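Local coordinates for protein MHP1 (Microbacterium liquefaciens, PDB 2JLN) that takes up 5-aryl-substituted hydantoins across the membrane as a sodium-dependent symporter of the nucleobase-cation-symport-1 family, at residues Ser54-Trp59 / Pro205-Ser210; Phe90-Arg95 / Asp393-Lys398; Phe98-Ser103 / Ile400-Arg405; Gly125-Asp130 / Thr140-Trp145; Gly195-Met200 / Ser274-Gly279. One frame throughout, in Å; residues are numbered along the deposited sequence.

Contact 1: residues Ser54-Trp59 / Pro205-Ser210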
# COMPACT_ATOMS: atom_id res chain seq x y z
N SER A 54 18.96 16.27 7.17
CA SER A 54 19.28 16.82 8.49
C SER A 54 20.10 15.88 9.38
O SER A 54 20.93 16.34 10.12
CB SER A 54 17.99 17.20 9.22
OG SER A 54 18.21 17.29 10.61
N SER A 55 19.88 14.57 9.32
CA SER A 55 20.53 13.65 10.25
C SER A 55 21.65 12.81 9.63
O SER A 55 22.54 12.31 10.33
CB SER A 55 19.48 12.74 10.91
OG SER A 55 18.35 13.46 11.37
N PHE A 56 21.61 12.63 8.32
CA PHE A 56 22.63 11.84 7.62
C PHE A 56 22.93 12.56 6.32
O PHE A 56 22.19 13.47 5.92
CB PHE A 56 22.13 10.42 7.32
CG PHE A 56 21.42 9.75 8.48
CD1 PHE A 56 22.07 8.81 9.25
CD2 PHE A 56 20.10 10.04 8.77
CE1 PHE A 56 21.42 8.19 10.31
CE2 PHE A 56 19.44 9.42 9.83
CZ PHE A 56 20.10 8.49 10.59
N GLN A 57 24.01 12.18 5.65
CA GLN A 57 24.27 12.79 4.37
C GLN A 57 23.58 12.07 3.18
O GLN A 57 23.27 10.88 3.25
CB GLN A 57 25.77 12.98 4.15
CG GLN A 57 26.61 12.00 4.89
CD GLN A 57 28.11 12.27 4.74
OE1 GLN A 57 28.62 12.49 3.64
NE2 GLN A 57 28.82 12.23 5.87
N VAL A 58 23.31 12.81 2.11
CA VAL A 58 22.58 12.29 0.96
C VAL A 58 22.89 10.84 0.58
O VAL A 58 21.96 10.06 0.42
CB VAL A 58 22.71 13.21 -0.26
CG1 VAL A 58 21.73 12.81 -1.33
CG2 VAL A 58 22.42 14.63 0.16
N TRP A 59 24.15 10.46 0.43
CA TRP A 59 24.44 9.06 0.08
C TRP A 59 23.85 8.08 1.11
O TRP A 59 23.28 7.04 0.74
CB TRP A 59 25.94 8.80 -0.14
CG TRP A 59 26.78 8.85 1.10
CD1 TRP A 59 27.37 9.96 1.65
CD2 TRP A 59 27.13 7.76 1.95
NE1 TRP A 59 28.07 9.63 2.79
CE2 TRP A 59 27.94 8.28 3.00
CE3 TRP A 59 26.84 6.41 1.94
CZ2 TRP A 59 28.46 7.48 4.01
CZ3 TRP A 59 27.36 5.61 2.95
CH2 TRP A 59 28.16 6.16 3.98
N PRO A 205 23.74 15.11 13.66
CA PRO A 205 23.50 13.68 13.90
C PRO A 205 22.84 13.47 15.26
O PRO A 205 22.87 14.39 16.07
CB PRO A 205 24.92 13.10 13.89
CG PRO A 205 25.80 14.28 14.17
CD PRO A 205 25.16 15.36 13.39
N GLY A 206 22.26 12.28 15.47
CA GLY A 206 21.49 11.98 16.68
C GLY A 206 20.52 10.81 16.50
O GLY A 206 20.39 9.93 17.37
N MET A 207 19.83 10.80 15.36
CA MET A 207 18.90 9.75 14.99
C MET A 207 19.66 8.48 14.64
O MET A 207 20.57 8.52 13.80
CB MET A 207 18.13 10.20 13.76
CG MET A 207 16.86 9.43 13.51
SD MET A 207 15.86 10.22 12.24
CE MET A 207 16.22 9.19 10.82
N PRO A 208 19.28 7.35 15.26
CA PRO A 208 19.90 6.06 14.89
C PRO A 208 19.59 5.70 13.43
O PRO A 208 18.49 5.99 12.93
CB PRO A 208 19.22 5.05 15.82
CG PRO A 208 18.34 5.84 16.75
CD PRO A 208 18.11 7.19 16.13
N PHE A 209 20.54 5.07 12.75
CA PHE A 209 20.30 4.66 11.37
C PHE A 209 19.16 3.63 11.21
O PHE A 209 18.57 3.54 10.13
CB PHE A 209 21.57 4.10 10.75
CG PHE A 209 21.44 3.81 9.30
CD1 PHE A 209 21.52 4.84 8.37
CD2 PHE A 209 21.26 2.52 8.85
CE1 PHE A 209 21.42 4.58 7.02
CE2 PHE A 209 21.16 2.24 7.53
CZ PHE A 209 21.24 3.27 6.60
N SER A 210 18.89 2.86 12.26
CA SER A 210 17.81 1.88 12.26
C SER A 210 16.45 2.57 12.21
O SER A 210 15.50 2.10 11.57
CB SER A 210 17.88 1.02 13.53
OG SER A 210 17.24 1.68 14.63
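The carbonyl oxygen of Met207 meets two carbons of the Phe56 ring obliquely: Phe56 CZ lies 3.2 Å from Met207 O, and Phe56 CE1 a little farther off. Pro208 O reaches CZ too, but at the edge, close to the ring plane. No hydrogen bond joins the two segments, and Phe56 carries most of the contact. With its CG anti to the carbonyl carbon (chi1 -45°), the ring is carried across to residues 207-209. Its edge then receives the methyl of Met207, CE lying in the ring plane 3.4 Å from Phe56 CE2. Phe209 presents its own edge to the face of Phe56, an offset edge-to-face pair with centroids 5.8 Å apart and planes at 80°. The nearest ring carbons are Phe56 CE1 and Phe209 CD1, at 3.9 Å. Nearer the surface, Ser55 CB packs on Met207 CB at 4.0 Å, and Pro205 lies beside the Ser55 carbonyl. Ala212 of helix 209-217 also touches both Phe56 and Met207, while Phe209 leans on Val63 and Ala64 of helix 58-79. The contact thus joins the approaches to transmembrane helices 2 and 6. Its chemistry is that of aromatic and methionine packing: with no hydrogen bond between the segments, the fit rests on the shapes of the side chains and sets no direction for a polar group.

Contact 2: residues Phe90-Arg95 / Asp393-Lys398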
# COMPACT_ATOMS: atom_id res chain seq x y z
N PHE A 90 -8.32 -9.14 0.78
CA PHE A 90 -7.84 -8.85 2.14
C PHE A 90 -8.97 -9.03 3.18
O PHE A 90 -8.86 -9.81 4.13
CB PHE A 90 -7.28 -7.43 2.21
CG PHE A 90 -6.96 -6.98 3.61
CD1 PHE A 90 -7.79 -6.09 4.28
CD2 PHE A 90 -5.82 -7.44 4.25
CE1 PHE A 90 -7.51 -5.68 5.56
CE2 PHE A 90 -5.53 -7.02 5.53
CZ PHE A 90 -6.38 -6.14 6.17
N THR A 91 -10.08 -8.32 2.97
CA THR A 91 -11.17 -8.33 3.93
C THR A 91 -11.69 -9.74 4.20
O THR A 91 -11.96 -10.10 5.35
CB THR A 91 -12.33 -7.45 3.47
OG1 THR A 91 -11.84 -6.14 3.18
CG2 THR A 91 -13.37 -7.35 4.55
N VAL A 92 -11.83 -10.53 3.13
CA VAL A 92 -12.22 -11.95 3.25
C VAL A 92 -11.20 -12.85 3.97
O VAL A 92 -11.58 -13.68 4.81
CB VAL A 92 -12.53 -12.56 1.86
CG1 VAL A 92 -12.40 -14.08 1.91
CG2 VAL A 92 -13.91 -12.15 1.42
N ALA A 93 -9.91 -12.69 3.63
CA ALA A 93 -8.84 -13.49 4.23
C ALA A 93 -8.67 -13.29 5.74
O ALA A 93 -8.19 -14.19 6.44
CB ALA A 93 -7.52 -13.26 3.51
N ALA A 94 -9.06 -12.12 6.26
CA ALA A 94 -8.93 -11.85 7.70
C ALA A 94 -9.90 -12.69 8.53
O ALA A 94 -9.69 -12.92 9.72
CB ALA A 94 -9.11 -10.39 7.99
N ARG A 95 -10.95 -13.19 7.87
CA ARG A 95 -11.96 -13.99 8.53
C ARG A 95 -11.33 -15.19 9.18
O ARG A 95 -11.86 -15.74 10.13
CB ARG A 95 -13.00 -14.43 7.52
CG ARG A 95 -13.91 -13.31 7.13
CD ARG A 95 -14.82 -13.66 6.00
NE ARG A 95 -15.49 -12.48 5.50
CZ ARG A 95 -16.31 -12.46 4.46
NH1 ARG A 95 -16.55 -13.59 3.81
NH2 ARG A 95 -16.88 -11.34 4.08
N ASP A 393 -15.85 -22.20 3.74
CA ASP A 393 -16.25 -21.64 5.02
C ASP A 393 -16.03 -20.14 5.14
O ASP A 393 -16.65 -19.51 5.99
CB ASP A 393 -15.58 -22.38 6.18
CG ASP A 393 -15.92 -23.88 6.21
OD1 ASP A 393 -15.66 -24.57 5.20
OD2 ASP A 393 -16.45 -24.36 7.25
N LEU A 394 -15.15 -19.58 4.31
CA LEU A 394 -14.86 -18.14 4.33
C LEU A 394 -16.04 -17.37 3.73
O LEU A 394 -16.19 -16.16 3.95
CB LEU A 394 -13.59 -17.79 3.54
CG LEU A 394 -12.23 -18.13 4.14
CD1 LEU A 394 -11.15 -18.08 3.13
CD2 LEU A 394 -11.90 -17.19 5.22
N TYR A 395 -16.88 -18.05 2.98
CA TYR A 395 -17.97 -17.34 2.35
C TYR A 395 -19.31 -17.69 2.98
O TYR A 395 -20.38 -17.49 2.36
CB TYR A 395 -17.96 -17.59 0.86
CG TYR A 395 -16.85 -16.88 0.17
CD1 TYR A 395 -15.66 -17.53 -0.11
CD2 TYR A 395 -16.98 -15.55 -0.19
CE1 TYR A 395 -14.63 -16.88 -0.74
CE2 TYR A 395 -15.94 -14.87 -0.82
CZ TYR A 395 -14.78 -15.54 -1.09
OH TYR A 395 -13.76 -14.88 -1.71
N ARG A 396 -19.26 -18.19 4.21
CA ARG A 396 -20.45 -18.70 4.87
C ARG A 396 -20.46 -18.24 6.31
O ARG A 396 -19.49 -18.41 7.01
CB ARG A 396 -20.44 -20.23 4.83
CG ARG A 396 -21.79 -20.87 4.47
CD ARG A 396 -21.60 -22.26 3.89
NE ARG A 396 -20.64 -22.26 2.78
CZ ARG A 396 -20.93 -21.88 1.52
NH1 ARG A 396 -22.15 -21.47 1.21
NH2 ARG A 396 -19.99 -21.92 0.58
N THR A 397 -21.57 -17.68 6.74
CA THR A 397 -21.83 -17.29 8.12
C THR A 397 -21.58 -18.32 9.27
O THR A 397 -21.11 -17.96 10.36
CB THR A 397 -23.29 -16.83 8.17
OG1 THR A 397 -23.33 -15.42 7.93
CG2 THR A 397 -23.97 -17.20 9.49
N LYS A 398 -21.91 -19.59 9.05
CA LYS A 398 -21.67 -20.63 10.07
C LYS A 398 -20.78 -21.75 9.54
O LYS A 398 -21.23 -22.56 8.75
CB LYS A 398 -22.99 -21.20 10.55
CG LYS A 398 -23.91 -20.13 11.09
CD LYS A 398 -24.95 -20.69 12.04
CE LYS A 398 -25.49 -19.60 12.96
NZ LYS A 398 -26.72 -20.08 13.67
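One hydrogen bond carries the polar side of this contact: Arg95 NH1 donates to Leu394 O at 2.6 Å. The bond is bent, 143° at the hydrogen, but the donor sits almost in line with the carbonyl bond, and the oxygen lies in the guanidinium plane, at its edge. The Arg95 chain runs extended from CG to NE, which lets it span the gap, and NH2 makes a weak second bond to Ser328 O.

Van der Waals contacts of Val92, Leu394 and Tyr395 make up the rest. Leu394 CD2 packs against the 92-95 segment, 3.5 Å from Val92 O and 3.8 Å from Arg95 CB. Val92 works on two fronts: CG2 lies 3.8 Å above one face of the guanidinium, toward its rim, and meets Tyr395 CE2 at 4.1 Å, the valine and tyrosine side chains crossing nearly at right angles. The Tyr395 hydroxyl itself bonds to Asn17 O. Were Arg95 cut back to alanine, Leu394 O would probably lose this donor and Ser328 O its weaker one, with a gap left beside Val92 and Leu394.

In the fold, an arginine from the link before helix 104-137 thus reaches carbonyls at the ends of helix 391-394 and, weakly, helix 314-329.

Contact 3: residues Phe98-Ser103 / Ile400-Arg405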
# COMPACT_ATOMS: atom_id res chain seq x y z
N PHE A 98 -9.03 -13.93 12.94
CA PHE A 98 -10.08 -13.25 13.70
C PHE A 98 -11.38 -13.90 13.25
O PHE A 98 -11.33 -14.78 12.39
CB PHE A 98 -10.04 -11.76 13.43
CG PHE A 98 -8.66 -11.18 13.54
CD1 PHE A 98 -7.92 -10.91 12.41
CD2 PHE A 98 -8.08 -10.98 14.77
CE1 PHE A 98 -6.65 -10.40 12.51
CE2 PHE A 98 -6.80 -10.48 14.87
CZ PHE A 98 -6.08 -10.19 13.74
N GLY A 99 -12.54 -13.54 13.78
CA GLY A 99 -13.72 -14.22 13.26
C GLY A 99 -14.20 -13.91 11.83
O GLY A 99 -13.58 -13.17 11.08
N ILE A 100 -15.32 -14.46 11.44
CA ILE A 100 -15.99 -13.99 10.25
C ILE A 100 -16.52 -12.58 10.51
O ILE A 100 -16.68 -11.80 9.58
CB ILE A 100 -17.15 -14.96 9.85
CG1 ILE A 100 -16.55 -16.19 9.17
CG2 ILE A 100 -18.21 -14.29 8.99
CD1 ILE A 100 -17.54 -17.14 8.65
N ARG A 101 -16.80 -12.26 11.77
CA ARG A 101 -17.29 -10.93 12.16
C ARG A 101 -16.25 -10.16 12.97
O ARG A 101 -16.06 -8.97 12.74
CB ARG A 101 -18.59 -11.01 12.95
CG ARG A 101 -19.80 -11.20 12.06
CD ARG A 101 -21.12 -11.31 12.84
NE ARG A 101 -22.12 -12.07 12.09
CZ ARG A 101 -23.16 -12.70 12.64
NH1 ARG A 101 -23.36 -12.65 13.96
NH2 ARG A 101 -24.02 -13.38 11.87
N GLY A 102 -15.58 -10.86 13.89
CA GLY A 102 -14.45 -10.33 14.64
C GLY A 102 -13.35 -9.65 13.82
O GLY A 102 -12.69 -8.73 14.28
N SER A 103 -13.16 -10.11 12.59
CA SER A 103 -12.24 -9.47 11.67
C SER A 103 -12.64 -8.02 11.39
O SER A 103 -11.80 -7.20 11.03
CB SER A 103 -12.27 -10.22 10.35
OG SER A 103 -13.60 -10.24 9.87
N ILE A 400 -16.27 -23.34 9.92
CA ILE A 400 -15.10 -23.46 10.80
C ILE A 400 -14.41 -22.14 11.18
O ILE A 400 -13.42 -22.17 11.89
CB ILE A 400 -14.05 -24.45 10.26
CG1 ILE A 400 -13.17 -23.77 9.22
CG2 ILE A 400 -14.72 -25.67 9.69
CD1 ILE A 400 -12.04 -24.64 8.72
N TYR A 401 -14.92 -20.99 10.72
CA TYR A 401 -14.34 -19.67 11.02
C TYR A 401 -15.29 -18.77 11.81
O TYR A 401 -15.09 -17.55 11.88
CB TYR A 401 -13.91 -18.95 9.74
CG TYR A 401 -12.91 -19.73 8.93
CD1 TYR A 401 -13.11 -19.94 7.58
CD2 TYR A 401 -11.78 -20.27 9.53
CE1 TYR A 401 -12.20 -20.68 6.84
CE2 TYR A 401 -10.86 -21.00 8.80
CZ TYR A 401 -11.08 -21.20 7.45
OH TYR A 401 -10.18 -21.93 6.71
N THR A 402 -16.33 -19.36 12.39
CA THR A 402 -17.35 -18.58 13.08
C THR A 402 -16.96 -18.36 14.53
O THR A 402 -17.29 -17.32 15.10
CB THR A 402 -18.76 -19.22 13.01
OG1 THR A 402 -19.05 -19.66 11.68
CG2 THR A 402 -19.81 -18.21 13.36
N TYR A 403 -16.25 -19.32 15.12
CA TYR A 403 -15.86 -19.27 16.54
C TYR A 403 -17.04 -18.92 17.45
O TYR A 403 -18.14 -19.46 17.28
CB TYR A 403 -14.70 -18.29 16.75
CG TYR A 403 -13.51 -18.57 15.86
CD1 TYR A 403 -13.35 -17.89 14.66
CD2 TYR A 403 -12.55 -19.52 16.22
CE1 TYR A 403 -12.27 -18.15 13.84
CE2 TYR A 403 -11.47 -19.78 15.40
CZ TYR A 403 -11.34 -19.08 14.21
OH TYR A 403 -10.27 -19.31 13.39
N TRP A 404 -16.83 -18.04 18.42
CA TRP A 404 -17.90 -17.64 19.33
C TRP A 404 -18.85 -16.64 18.68
O TRP A 404 -18.64 -15.43 18.76
CB TRP A 404 -17.34 -17.04 20.63
CG TRP A 404 -16.61 -17.99 21.50
CD1 TRP A 404 -17.15 -18.84 22.42
CD2 TRP A 404 -15.19 -18.20 21.56
NE1 TRP A 404 -16.15 -19.56 23.04
CE2 TRP A 404 -14.94 -19.19 22.53
CE3 TRP A 404 -14.10 -17.63 20.89
CZ2 TRP A 404 -13.67 -19.63 22.83
CZ3 TRP A 404 -12.83 -18.09 21.20
CH2 TRP A 404 -12.63 -19.08 22.16
N ARG A 405 -19.88 -17.13 18.02
CA ARG A 405 -20.89 -16.25 17.45
C ARG A 405 -20.31 -15.19 16.49
O ARG A 405 -20.79 -14.04 16.44
CB ARG A 405 -21.69 -15.59 18.58
CG ARG A 405 -23.20 -15.73 18.43
CD ARG A 405 -23.96 -15.13 19.61
NE ARG A 405 -25.30 -14.69 19.22
CZ ARG A 405 -26.10 -13.94 19.99
NH1 ARG A 405 -25.70 -13.55 21.20
NH2 ARG A 405 -27.31 -13.59 19.56
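Ile100 leans on Tyr401 from backbone to tip. Its N-H makes a weak, bent hydrogen bond to Tyr401 O (3.1 Å, 127° at the hydrogen). From there CB passes the same oxygen at 3.9 Å. CG1 comes closer to it, 3.4 Å from Tyr401 O, and also packs on Tyr401 CB. This follows from the first torsion: CG1 stands anti to the carbonyl carbon, beside the backbone N (chi1 -78°), and therefore on the flank where the N-H meets its acceptor. At the tip CD1 still touches the carbonyl, 4.1 Å from Tyr401 O, and lies about as far from Thr402 OG1, a hydroxyl that is itself bonded to Gly399 N and Thr397 O. Ile100 and Tyr401 cross at about a right angle, and the tyrosine ring leads away from the contact, its hydroxyl bonded to Ser390 N and one face covered by Ile400 CG1.

Tyr403 supplies the second point of touch. Its ring lies obliquely against the backbone of the other loop, CD1 3.9 Å from Gly99 CA and CE1 3.8 Å from Phe98 O, while its hydroxyl bonds to Met96 O, so one side chain follows the loop over several residues. Further out, Arg101 NH1 comes only loosely toward Arg405 O.

Both segments are irregular. Residues 98-103 link helix 90-93 to helix 104-137, and residues 400-405 link helix 391-394 to helix 409-423. The Phe98 side chain packs on helices 371-384 and 409-423, whereas Tyr401 rests on Leu394 of helix 391-394.

Contact 4: residues Gly125-Asp130 / Thr140-Trp145; sequences GALALD and TNLPLW
Leu129 and Trp145 meet as methylene on indole: Leu129 CB sits 3.9 Å from the centroid of the six-membered ring, only 10° off its normal, in a CH-pi contact. The backbone N of Asp130 lies above the same face, also offset toward the rim, so helix 104-137 covers that face. Beside it the Asp130 side chain, its CG anti to the backbone N (chi1 -161°), reaches across to the start of helix 142-157. OD1 lies at the CD1 corner of the indole, with ring and carboxylate planes 55° apart, and OD2 is 3.6 Å from the Thr140 methyl CG2. Asn141 O also comes near OD1, but both are acceptors and no hydrogen bond forms. Leu142 fills the next position, CD1 touching Leu127 CD2 at 4.0 Å and Ala126 CB at 4.2 Å. The small Ala126 lets the helices close up, with CB 3.6 Å from Trp145 O.

In the second shell, Thr133 OG1 makes a weak hydrogen bond with Trp145 NE1, and Thr140 OG1 is bonded to Gly138 O in the turn of this helical hairpin. Phe149 and Leu307 back Leu129; Trp123 backs Leu142. Gln121, a likely substrate-binding residue, lies just over a turn before Ala126 in helix 104-137, their side chains about 10 Å apart. With no hydrogen bond between the segments, the hairpin closes by van der Waals fit, a carboxylate packed among carbons and a backbone carbonyl, and a charged Asp130 would probably gain little stabilisation from the segment it touches.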
# COMPACT_ATOMS: atom_id res chain seq x y z
N GLY A 125 -3.69 16.29 -6.17
CA GLY A 125 -4.08 16.22 -7.56
C GLY A 125 -4.84 17.46 -7.98
O GLY A 125 -4.54 18.02 -9.02
N ALA A 126 -5.80 17.88 -7.16
CA ALA A 126 -6.58 19.10 -7.41
C ALA A 126 -5.72 20.37 -7.48
O ALA A 126 -5.91 21.21 -8.37
CB ALA A 126 -7.66 19.25 -6.37
N LEU A 127 -4.80 20.52 -6.53
CA LEU A 127 -3.88 21.66 -6.55
C LEU A 127 -3.21 21.70 -7.90
O LEU A 127 -3.09 22.77 -8.49
CB LEU A 127 -2.82 21.60 -5.43
CG LEU A 127 -3.27 22.03 -4.03
CD1 LEU A 127 -2.25 21.64 -2.97
CD2 LEU A 127 -3.57 23.51 -3.96
N ALA A 128 -2.81 20.54 -8.41
CA ALA A 128 -2.08 20.49 -9.66
C ALA A 128 -2.96 20.94 -10.83
O ALA A 128 -2.58 21.81 -11.60
CB ALA A 128 -1.48 19.10 -9.90
N LEU A 129 -4.13 20.34 -10.98
CA LEU A 129 -4.96 20.68 -12.13
C LEU A 129 -5.33 22.14 -12.03
O LEU A 129 -5.41 22.83 -13.05
CB LEU A 129 -6.22 19.80 -12.21
CG LEU A 129 -5.98 18.32 -12.48
CD1 LEU A 129 -6.96 17.44 -11.70
CD2 LEU A 129 -6.00 18.04 -13.97
N ASP A 130 -5.53 22.60 -10.80
CA ASP A 130 -5.90 23.99 -10.56
C ASP A 130 -4.76 24.98 -10.90
O ASP A 130 -5.00 26.07 -11.45
CB ASP A 130 -6.36 24.19 -9.12
CG ASP A 130 -7.18 25.46 -8.96
OD1 ASP A 130 -7.94 25.78 -9.90
OD2 ASP A 130 -7.06 26.13 -7.91
N THR A 140 -9.26 30.28 -10.85
CA THR A 140 -8.68 29.59 -9.70
C THR A 140 -9.68 29.03 -8.69
O THR A 140 -9.67 29.41 -7.52
CB THR A 140 -7.67 30.50 -8.96
OG1 THR A 140 -6.75 31.05 -9.91
CG2 THR A 140 -6.89 29.71 -7.91
N ASN A 141 -10.54 28.12 -9.12
CA ASN A 141 -11.42 27.47 -8.15
C ASN A 141 -10.87 26.10 -7.75
O ASN A 141 -10.70 25.22 -8.59
CB ASN A 141 -12.86 27.36 -8.68
CG ASN A 141 -13.85 26.89 -7.61
OD1 ASN A 141 -13.47 26.58 -6.48
ND2 ASN A 141 -15.14 26.82 -7.98
N LEU A 142 -10.59 25.93 -6.46
CA LEU A 142 -10.07 24.66 -5.98
C LEU A 142 -11.15 23.63 -5.60
O LEU A 142 -11.10 22.49 -6.08
CB LEU A 142 -9.09 24.87 -4.83
CG LEU A 142 -8.36 23.60 -4.44
CD1 LEU A 142 -7.24 23.31 -5.42
CD2 LEU A 142 -7.83 23.73 -3.03
N PRO A 143 -12.12 24.00 -4.75
CA PRO A 143 -13.14 23.00 -4.37
C PRO A 143 -13.81 22.32 -5.57
O PRO A 143 -14.05 21.12 -5.51
CB PRO A 143 -14.15 23.82 -3.59
CG PRO A 143 -13.33 24.90 -2.98
CD PRO A 143 -12.30 25.26 -4.01
N LEU A 144 -14.08 23.06 -6.64
CA LEU A 144 -14.63 22.43 -7.84
C LEU A 144 -13.65 21.41 -8.40
O LEU A 144 -14.07 20.32 -8.81
CB LEU A 144 -14.98 23.47 -8.91
CG LEU A 144 -14.97 22.93 -10.35
CD1 LEU A 144 -16.38 22.58 -10.82
CD2 LEU A 144 -14.30 23.93 -11.30
N TRP A 145 -12.36 21.76 -8.42
CA TRP A 145 -11.30 20.89 -8.96
C TRP A 145 -10.98 19.68 -8.09
O TRP A 145 -10.49 18.67 -8.60
CB TRP A 145 -10.00 21.65 -9.15
CG TRP A 145 -9.77 22.17 -10.53
CD1 TRP A 145 -9.45 23.45 -10.89
CD2 TRP A 145 -9.83 21.41 -11.74
NE1 TRP A 145 -9.30 23.54 -12.24
CE2 TRP A 145 -9.54 22.30 -12.80
CE3 TRP A 145 -10.10 20.07 -12.03
CZ2 TRP A 145 -9.51 21.89 -14.14
CZ3 TRP A 145 -10.07 19.66 -13.36
CH2 TRP A 145 -9.77 20.57 -14.40

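Contact 5: residues Gly195-Met200 / Ser274-Gly279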
# COMPACT_ATOMS: atom_id res chain seq x y z
N GLY A 195 28.73 13.61 -7.56
CA GLY A 195 29.47 13.09 -6.42
C GLY A 195 29.56 14.06 -5.25
O GLY A 195 29.63 13.64 -4.09
N GLU A 196 29.56 15.35 -5.57
CA GLU A 196 29.63 16.41 -4.57
C GLU A 196 28.38 16.49 -3.72
O GLU A 196 28.46 16.60 -2.48
CB GLU A 196 29.79 17.76 -5.25
CG GLU A 196 31.19 18.21 -5.48
CD GLU A 196 31.21 19.49 -6.27
OE1 GLU A 196 30.57 19.51 -7.35
OE2 GLU A 196 31.84 20.47 -5.80
N VAL A 197 27.22 16.48 -4.39
CA VAL A 197 25.93 16.55 -3.72
C VAL A 197 25.75 15.31 -2.85
O VAL A 197 25.08 15.36 -1.82
CB VAL A 197 24.76 16.64 -4.71
CG1 VAL A 197 23.44 16.83 -3.95
CG2 VAL A 197 24.99 17.78 -5.69
N MET A 198 26.37 14.22 -3.28
CA MET A 198 26.26 12.94 -2.58
C MET A 198 26.76 13.00 -1.14
O MET A 198 26.50 12.08 -0.37
CB MET A 198 26.99 11.84 -3.37
CG MET A 198 26.41 10.42 -3.23
SD MET A 198 24.75 10.21 -3.94
CE MET A 198 25.06 10.49 -5.69
N SER A 199 27.48 14.06 -0.76
CA SER A 199 27.92 14.16 0.65
C SER A 199 27.60 15.47 1.39
O SER A 199 28.21 15.77 2.43
CB SER A 199 29.41 13.82 0.79
OG SER A 199 30.17 14.46 -0.20
N MET A 200 26.63 16.22 0.89
CA MET A 200 26.32 17.54 1.44
C MET A 200 25.51 17.56 2.75
O MET A 200 25.32 18.64 3.34
CB MET A 200 25.63 18.44 0.40
CG MET A 200 26.40 18.66 -0.85
SD MET A 200 25.87 20.13 -1.75
CE MET A 200 27.08 21.35 -1.17
N SER A 274 17.19 18.89 -3.35
CA SER A 274 16.46 20.10 -3.03
C SER A 274 16.74 20.64 -1.62
O SER A 274 17.04 21.82 -1.50
CB SER A 274 14.96 19.88 -3.17
OG SER A 274 14.58 19.86 -4.52
N MET A 275 16.60 19.82 -0.57
CA MET A 275 16.84 20.31 0.81
C MET A 275 18.22 20.95 0.92
O MET A 275 18.38 22.05 1.44
CB MET A 275 16.77 19.17 1.84
CG MET A 275 15.54 19.13 2.78
SD MET A 275 14.86 20.69 3.44
CE MET A 275 16.35 21.40 4.09
N VAL A 276 19.21 20.25 0.39
CA VAL A 276 20.60 20.50 0.66
C VAL A 276 21.17 21.62 -0.24
O VAL A 276 22.01 22.39 0.18
CB VAL A 276 21.36 19.15 0.55
CG1 VAL A 276 22.25 19.08 -0.68
CG2 VAL A 276 22.12 18.90 1.81
N LEU A 277 20.68 21.73 -1.47
CA LEU A 277 21.10 22.82 -2.34
C LEU A 277 20.42 24.15 -2.00
O LEU A 277 21.04 25.20 -2.11
CB LEU A 277 20.84 22.47 -3.81
CG LEU A 277 21.63 21.30 -4.43
CD1 LEU A 277 21.43 21.22 -5.93
CD2 LEU A 277 23.14 21.37 -4.11
N VAL A 278 19.17 24.11 -1.58
CA VAL A 278 18.36 25.32 -1.58
C VAL A 278 17.51 25.46 -0.33
O VAL A 278 16.95 26.51 -0.09
CB VAL A 278 17.42 25.34 -2.82
CG1 VAL A 278 16.14 26.15 -2.55
CG2 VAL A 278 18.16 25.81 -4.08
N GLY A 279 17.39 24.41 0.46
CA GLY A 279 16.68 24.53 1.72
C GLY A 279 15.21 24.13 1.74
O GLY A 279 14.56 24.30 2.76
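The backbones of the two segments come nearest at Met200 and Val276, whose CA atoms are 6.5 Å apart: a type I beta turn from Val197 to Met200, closed by Met200 N bonding to Val197 O at 3.2 Å, is set against the last turns of helix 242-278. This is a turn packed on a helix end, where the connection leading toward transmembrane helix 6 meets the end of transmembrane helix 7.

Val276 points toward the turn and takes most of its weight. Its CG1 sits 3.6 Å from Met200 CB and also meets Val197 CG1, at 4.1 Å. Met200 starts with CG anti to its carbonyl carbon (chi1 -58°), runs on extended, then bends at chi3. That course carries SD past Val276 to Leu277, 3.8 Å from its CD2, the methionine and leucine crossing at about a right angle. A glycine at Val276 would probably leave Met200 CB and Val197 CG1 facing a gap, with the methionine chain freer to turn.

Behind these residues helix 160-190 gives support: Val197 rests on Leu187, and Leu277 on Met186 and Ala190. No hydrogen bond passes between the segments, so the touch between turn and helix is van der Waals packing. Even the turn's last carbonyl is met by carbon, Met200 O lying 3.6 Å from Val276 CG2.

In the fold
The five contacts gather at three places in the fold. Contacts 1 and 5, centres 14 Å apart, adjoin: Trp59 N probably bonds to Met198 O at 3.0 Å, tying the start of helix 58-79 to the turn after helix 194-197. Contacts 2 and 3, centres 8 Å apart, form the second group, probably linked by Asp393 OD2 to Ile400 N at 2.9 Å. Contacts 1 and 2 lie on opposite sides of the chain's centre, centres 44 Å apart. Contact 4 stands alone, its atoms at least about 17 Å from those of contact 5, but Leu129's side chain is about 14 Å from the bound sodium. The side chain of Phe209 in contact 1 is about 12 Å from the mercury.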